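PDB 4IQN: putative cytoplasmic protein from Salmonella enterica subsp. enterica serovar Typhimurium, which is of unknown function and belongs to the uncharacterised DUF5066 family. Local coordinates for residues A[139-144]-A[200-205]; A[146-151]-A[163-168]. All coordinates share one frame; numbering follows the deposited sequence. Where two conformers were deposited one is given.

How the contacts relate
Contact 2 is nested along the chain inside the loop that contact 1 closes, and their centres lie about 11 Å apart. Both lie beside the four-stranded antiparallel sheet, where the connection between strands 135-140 and 151-155 meets two helices. Segment 139-144 continues from the first of these strands and segment 146-151 leads into the second, so one connection supplies a side of each contact. The partners are two successive helices: 190-207 in contact 1, and the start of 166-174 in contact 2. The contacts also touch directly, through a probable backbone hydrogen bond from Y139 to P150 and packing of R202 on P150. Together they fix the strand connection against both helices within the DUF5066 region.

Contact 1 of 2, residues A[139-144]-A[200-205]; sequences YITERD and EQRDAA
T141, in the segment that follows Y139 of strand 135-140, faces D203 of helix 190-207 with their CA atoms 7.3 Å apart, while I140 centres an inverse gamma turn. T141 OG1 donates a hydrogen bond of 2.8 Å to D203 OD2, meeting it from above the carboxylate plane. The T141 chi1 of 47° sets OG1 between the backbone N and the carbonyl carbon and turns CG2 onto the same carboxylate, 3.6 Å from D203 CG. R202 grips D203 side-on in a salt bridge from the opposite face: NE reaches OD1 at 2.8 Å and NH2 reaches OD2 at 2.9 Å, both nearly straight and in the guanidinium plane. The bend of the R202 chain at chi3 (65°) brings the guanidinium back to its neighbour on the helix. E142 lies over one face of that group, its CB 3.9 Å from R202 NE and its carbonyl O above NH1. Two waters extend the link, one joining R202 NH2 to E142 O and the other NH1 to R143 O. The edge of the Y139 ring passes D203 OD2, while its hydroxyl bonds to E210. With two donors on OD2 and one on OD1, the buried D203 carboxylate is probably held as the anion, and the paired side chains and waters tie the connection after the strand to helix 190-207.

Contact 2 of 2, residues A[146-151]-A[163-168]; sequences NGEYPI and ESSLVE
I151 N donates a nearly straight hydrogen bond of 3.1 Å to E163 O, the one direct hydrogen bond between 146-151 and 163-168. Beside it, two CA-H...O contacts run in opposite senses, P150 CA to S164 O and S165 CA to Y149 O. The I151 side chain lies against the start of helix 166-174: CG1 comes 3.4 Å from S165 C, and CD1 meets L166 CB. Its CG2 branch turns instead to E163 OE1; the E163 carboxylate forms a salt bridge with R153. E148 packs its CB on S165 CB at 3.5 Å, and its bend at chi2 (-65°) carries the carboxylate across V167 CG2. A water donates to E148 OE1 and Y149 O and accepts from L166 N at 3.0 Å; S54 also bonds E148 OE1. Further out, S165 is the N-cap, its OG accepting weakly from V167 N and E168 N. S164 N and OG reach E168 OE1 from opposite faces of the carboxylate, the former at 2.8 Å. L166 N is thus met by the water and the next two amides only weakly, while the negative charge of E148 and E168 would probably interact favourably with the positive end of the helix dipole.

Contact 1 of 2, residues A[139-144]-A[200-205]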
# COMPACT_ATOMS: atom_id res chain seq x y z
N TYR A 139 -4.18 -1.48 -2.42
CA TYR A 139 -4.86 -1.36 -3.72
C TYR A 139 -6.32 -1.14 -3.46
O TYR A 139 -7.02 -2.08 -3.07
CB TYR A 139 -4.64 -2.66 -4.53
CG TYR A 139 -4.72 -2.51 -6.02
CD1 TYR A 139 -3.81 -1.71 -6.71
CD2 TYR A 139 -5.69 -3.18 -6.76
CE1 TYR A 139 -3.89 -1.57 -8.11
CE2 TYR A 139 -5.76 -3.04 -8.16
CZ TYR A 139 -4.86 -2.23 -8.83
OH TYR A 139 -4.93 -2.09 -10.23
N ILE A 140 -6.80 0.10 -3.65
CA ILE A 140 -8.13 0.46 -3.17
C ILE A 140 -9.22 0.09 -4.20
O ILE A 140 -9.61 0.90 -5.02
CB ILE A 140 -8.19 1.95 -2.85
CG1 ILE A 140 -7.07 2.37 -1.91
CG2 ILE A 140 -9.56 2.33 -2.26
CD1 ILE A 140 -7.00 1.67 -0.55
N THR A 141 -9.65 -1.16 -4.16
CA THR A 141 -10.68 -1.68 -5.04
C THR A 141 -11.88 -1.96 -4.17
O THR A 141 -12.69 -1.06 -3.93
CB THR A 141 -10.20 -2.91 -5.80
OG1 THR A 141 -9.58 -3.79 -4.87
CG2 THR A 141 -9.18 -2.52 -6.83
N GLU A 142 -11.98 -3.17 -3.64
CA GLU A 142 -13.16 -3.56 -2.85
C GLU A 142 -12.62 -4.23 -1.60
O GLU A 142 -11.61 -4.94 -1.67
CB GLU A 142 -14.07 -4.54 -3.61
CG GLU A 142 -14.64 -4.03 -4.93
CD GLU A 142 -15.60 -2.84 -4.75
OE1 GLU A 142 -16.22 -2.74 -3.66
OE2 GLU A 142 -15.74 -1.99 -5.68
N ARG A 143 -13.25 -3.96 -0.47
CA ARG A 143 -12.90 -4.66 0.77
C ARG A 143 -13.45 -6.08 0.82
O ARG A 143 -14.51 -6.39 0.29
CB ARG A 143 -13.37 -3.86 1.97
CG ARG A 143 -12.75 -2.49 2.00
CD ARG A 143 -12.77 -1.82 3.37
NE ARG A 143 -14.10 -1.82 3.95
CZ ARG A 143 -14.34 -1.61 5.24
NH1 ARG A 143 -13.35 -1.35 6.13
NH2 ARG A 143 -15.59 -1.65 5.65
N ASP A 144 -12.70 -6.95 1.47
CA ASP A 144 -13.07 -8.32 1.62
C ASP A 144 -13.84 -8.55 2.91
O ASP A 144 -14.26 -7.61 3.56
CB ASP A 144 -11.78 -9.19 1.56
CG ASP A 144 -10.85 -8.97 2.74
OD1 ASP A 144 -11.23 -8.38 3.81
OD2 ASP A 144 -9.68 -9.39 2.58
N GLU A 200 -7.43 -11.44 -7.24
CA GLU A 200 -6.90 -11.41 -8.60
C GLU A 200 -7.98 -11.56 -9.65
O GLU A 200 -7.94 -10.88 -10.70
CB GLU A 200 -5.80 -12.46 -8.73
CG GLU A 200 -4.55 -12.02 -7.94
CD GLU A 200 -3.50 -13.12 -7.79
OE1 GLU A 200 -3.29 -13.82 -8.81
OE2 GLU A 200 -2.90 -13.28 -6.67
N GLN A 201 -8.95 -12.42 -9.39
CA GLN A 201 -10.07 -12.59 -10.31
C GLN A 201 -10.85 -11.28 -10.38
O GLN A 201 -11.10 -10.75 -11.46
CB GLN A 201 -10.98 -13.73 -9.89
CG GLN A 201 -11.98 -14.12 -10.96
CD GLN A 201 -12.64 -15.46 -10.70
OE1 GLN A 201 -12.18 -16.26 -9.87
NE2 GLN A 201 -13.73 -15.73 -11.41
N ARG A 202 -11.17 -10.75 -9.21
CA ARG A 202 -12.03 -9.58 -9.09
C ARG A 202 -11.40 -8.34 -9.73
O ARG A 202 -12.08 -7.59 -10.41
CB ARG A 202 -12.33 -9.31 -7.60
CG ARG A 202 -13.25 -8.10 -7.34
CD ARG A 202 -13.27 -7.72 -5.89
NE ARG A 202 -11.93 -7.26 -5.50
CZ ARG A 202 -11.34 -7.46 -4.31
NH1 ARG A 202 -11.94 -8.06 -3.29
NH2 ARG A 202 -10.10 -7.05 -4.15
N ASP A 203 -10.09 -8.14 -9.53
CA ASP A 203 -9.40 -6.93 -9.93
C ASP A 203 -8.53 -7.07 -11.19
O ASP A 203 -7.79 -6.16 -11.55
CB ASP A 203 -8.52 -6.43 -8.77
CG ASP A 203 -9.32 -6.06 -7.51
OD1 ASP A 203 -10.57 -5.93 -7.59
OD2 ASP A 203 -8.69 -5.90 -6.43
N ALA A 204 -8.64 -8.21 -11.88
CA ALA A 204 -7.78 -8.52 -13.03
C ALA A 204 -7.83 -7.47 -14.14
O ALA A 204 -6.80 -7.13 -14.73
CB ALA A 204 -8.13 -9.88 -13.59
N ALA A 205 -9.02 -6.93 -14.38
CA ALA A 205 -9.19 -6.00 -15.49
C ALA A 205 -8.52 -4.67 -15.17
O ALA A 205 -8.04 -3.97 -16.06
CB ALA A 205 -10.66 -5.82 -15.84
O HOH W 1 -9.99 -7.22 -1.23
O HOH W 2 -14.61 -8.20 -2.11

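Contact 2 of 2, residues A[146-151]-A[163-168]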
# COMPACT_ATOMS: atom_id res chain seq x y z
N ASN A 146 -13.02 -9.42 5.81
CA ASN A 146 -12.34 -8.86 6.99
C ASN A 146 -12.16 -7.36 6.91
O ASN A 146 -11.47 -6.76 7.75
CB ASN A 146 -10.94 -9.45 7.16
CG ASN A 146 -10.95 -10.94 7.29
OD1 ASN A 146 -10.13 -11.65 6.67
ND2 ASN A 146 -11.80 -11.44 8.11
N GLY A 147 -12.73 -6.72 5.89
CA GLY A 147 -12.56 -5.28 5.74
C GLY A 147 -11.21 -4.83 5.22
O GLY A 147 -10.76 -3.75 5.54
N GLU A 148 -10.54 -5.69 4.44
CA GLU A 148 -9.22 -5.40 3.91
C GLU A 148 -9.23 -5.24 2.41
O GLU A 148 -10.05 -5.83 1.73
CB GLU A 148 -8.23 -6.52 4.29
CG GLU A 148 -8.05 -6.64 5.79
CD GLU A 148 -7.39 -5.39 6.43
OE1 GLU A 148 -6.51 -4.74 5.77
OE2 GLU A 148 -7.74 -5.08 7.61
N TYR A 149 -8.28 -4.46 1.91
CA TYR A 149 -7.99 -4.36 0.50
C TYR A 149 -6.73 -5.19 0.17
O TYR A 149 -5.93 -5.48 1.05
CB TYR A 149 -7.69 -2.93 0.10
CG TYR A 149 -8.86 -2.00 0.19
CD1 TYR A 149 -9.90 -2.08 -0.71
CD2 TYR A 149 -8.90 -1.02 1.19
CE1 TYR A 149 -10.96 -1.16 -0.63
CE2 TYR A 149 -9.97 -0.15 1.29
CZ TYR A 149 -10.99 -0.23 0.37
OH TYR A 149 -12.06 0.61 0.41
N PRO A 150 -6.53 -5.50 -1.11
CA PRO A 150 -5.27 -6.22 -1.44
C PRO A 150 -4.03 -5.35 -1.31
O PRO A 150 -4.12 -4.11 -1.24
CB PRO A 150 -5.46 -6.60 -2.91
CG PRO A 150 -6.87 -6.32 -3.24
CD PRO A 150 -7.36 -5.28 -2.29
N ILE A 151 -2.86 -5.98 -1.27
CA ILE A 151 -1.59 -5.31 -1.40
C ILE A 151 -1.08 -5.49 -2.83
O ILE A 151 -1.22 -6.57 -3.42
CB ILE A 151 -0.58 -5.92 -0.41
CG1 ILE A 151 -1.04 -5.60 1.02
CG2 ILE A 151 0.85 -5.44 -0.67
CD1 ILE A 151 -0.87 -4.14 1.39
N GLU A 163 0.30 -9.79 -1.47
CA GLU A 163 -0.38 -10.24 -0.28
C GLU A 163 -1.89 -9.95 -0.31
O GLU A 163 -2.36 -9.00 -0.98
CB GLU A 163 0.25 -9.62 0.96
CG GLU A 163 1.66 -10.07 1.33
CD GLU A 163 2.80 -9.34 0.63
OE1 GLU A 163 2.62 -8.60 -0.35
OE2 GLU A 163 3.97 -9.53 1.09
N SER A 164 -2.63 -10.79 0.41
CA SER A 164 -4.07 -10.73 0.49
C SER A 164 -4.50 -9.39 1.11
O SER A 164 -5.53 -8.86 0.73
CB SER A 164 -4.66 -11.86 1.32
OG SER A 164 -4.18 -11.89 2.66
N SER A 165 -3.68 -8.86 2.03
CA SER A 165 -3.94 -7.62 2.74
C SER A 165 -2.73 -7.14 3.48
O SER A 165 -1.72 -7.86 3.60
CB SER A 165 -5.03 -7.86 3.77
OG SER A 165 -4.60 -8.66 4.86
N LEU A 166 -2.84 -5.92 4.04
CA LEU A 166 -1.86 -5.38 4.94
C LEU A 166 -1.61 -6.29 6.18
O LEU A 166 -0.50 -6.33 6.72
CB LEU A 166 -2.27 -3.96 5.39
CG LEU A 166 -1.22 -3.17 6.18
CD1 LEU A 166 0.06 -3.01 5.39
CD2 LEU A 166 -1.79 -1.81 6.59
N VAL A 167 -2.64 -7.02 6.61
CA VAL A 167 -2.51 -7.97 7.70
C VAL A 167 -1.50 -9.06 7.35
O VAL A 167 -0.56 -9.30 8.10
CB VAL A 167 -3.86 -8.58 8.10
CG1 VAL A 167 -3.73 -9.63 9.20
CG2 VAL A 167 -4.84 -7.48 8.58
N GLU A 168 -1.66 -9.69 6.20
CA GLU A 168 -0.71 -10.70 5.76
C GLU A 168 0.70 -10.10 5.59
O GLU A 168 1.69 -10.69 6.02
CB GLU A 168 -1.17 -11.34 4.45
CG GLU A 168 -0.18 -12.37 3.91
CD GLU A 168 -0.66 -13.18 2.73
OE1 GLU A 168 -1.71 -12.86 2.12
OE2 GLU A 168 0.04 -14.18 2.39
O HOH W 3 -5.25 -4.23 3.46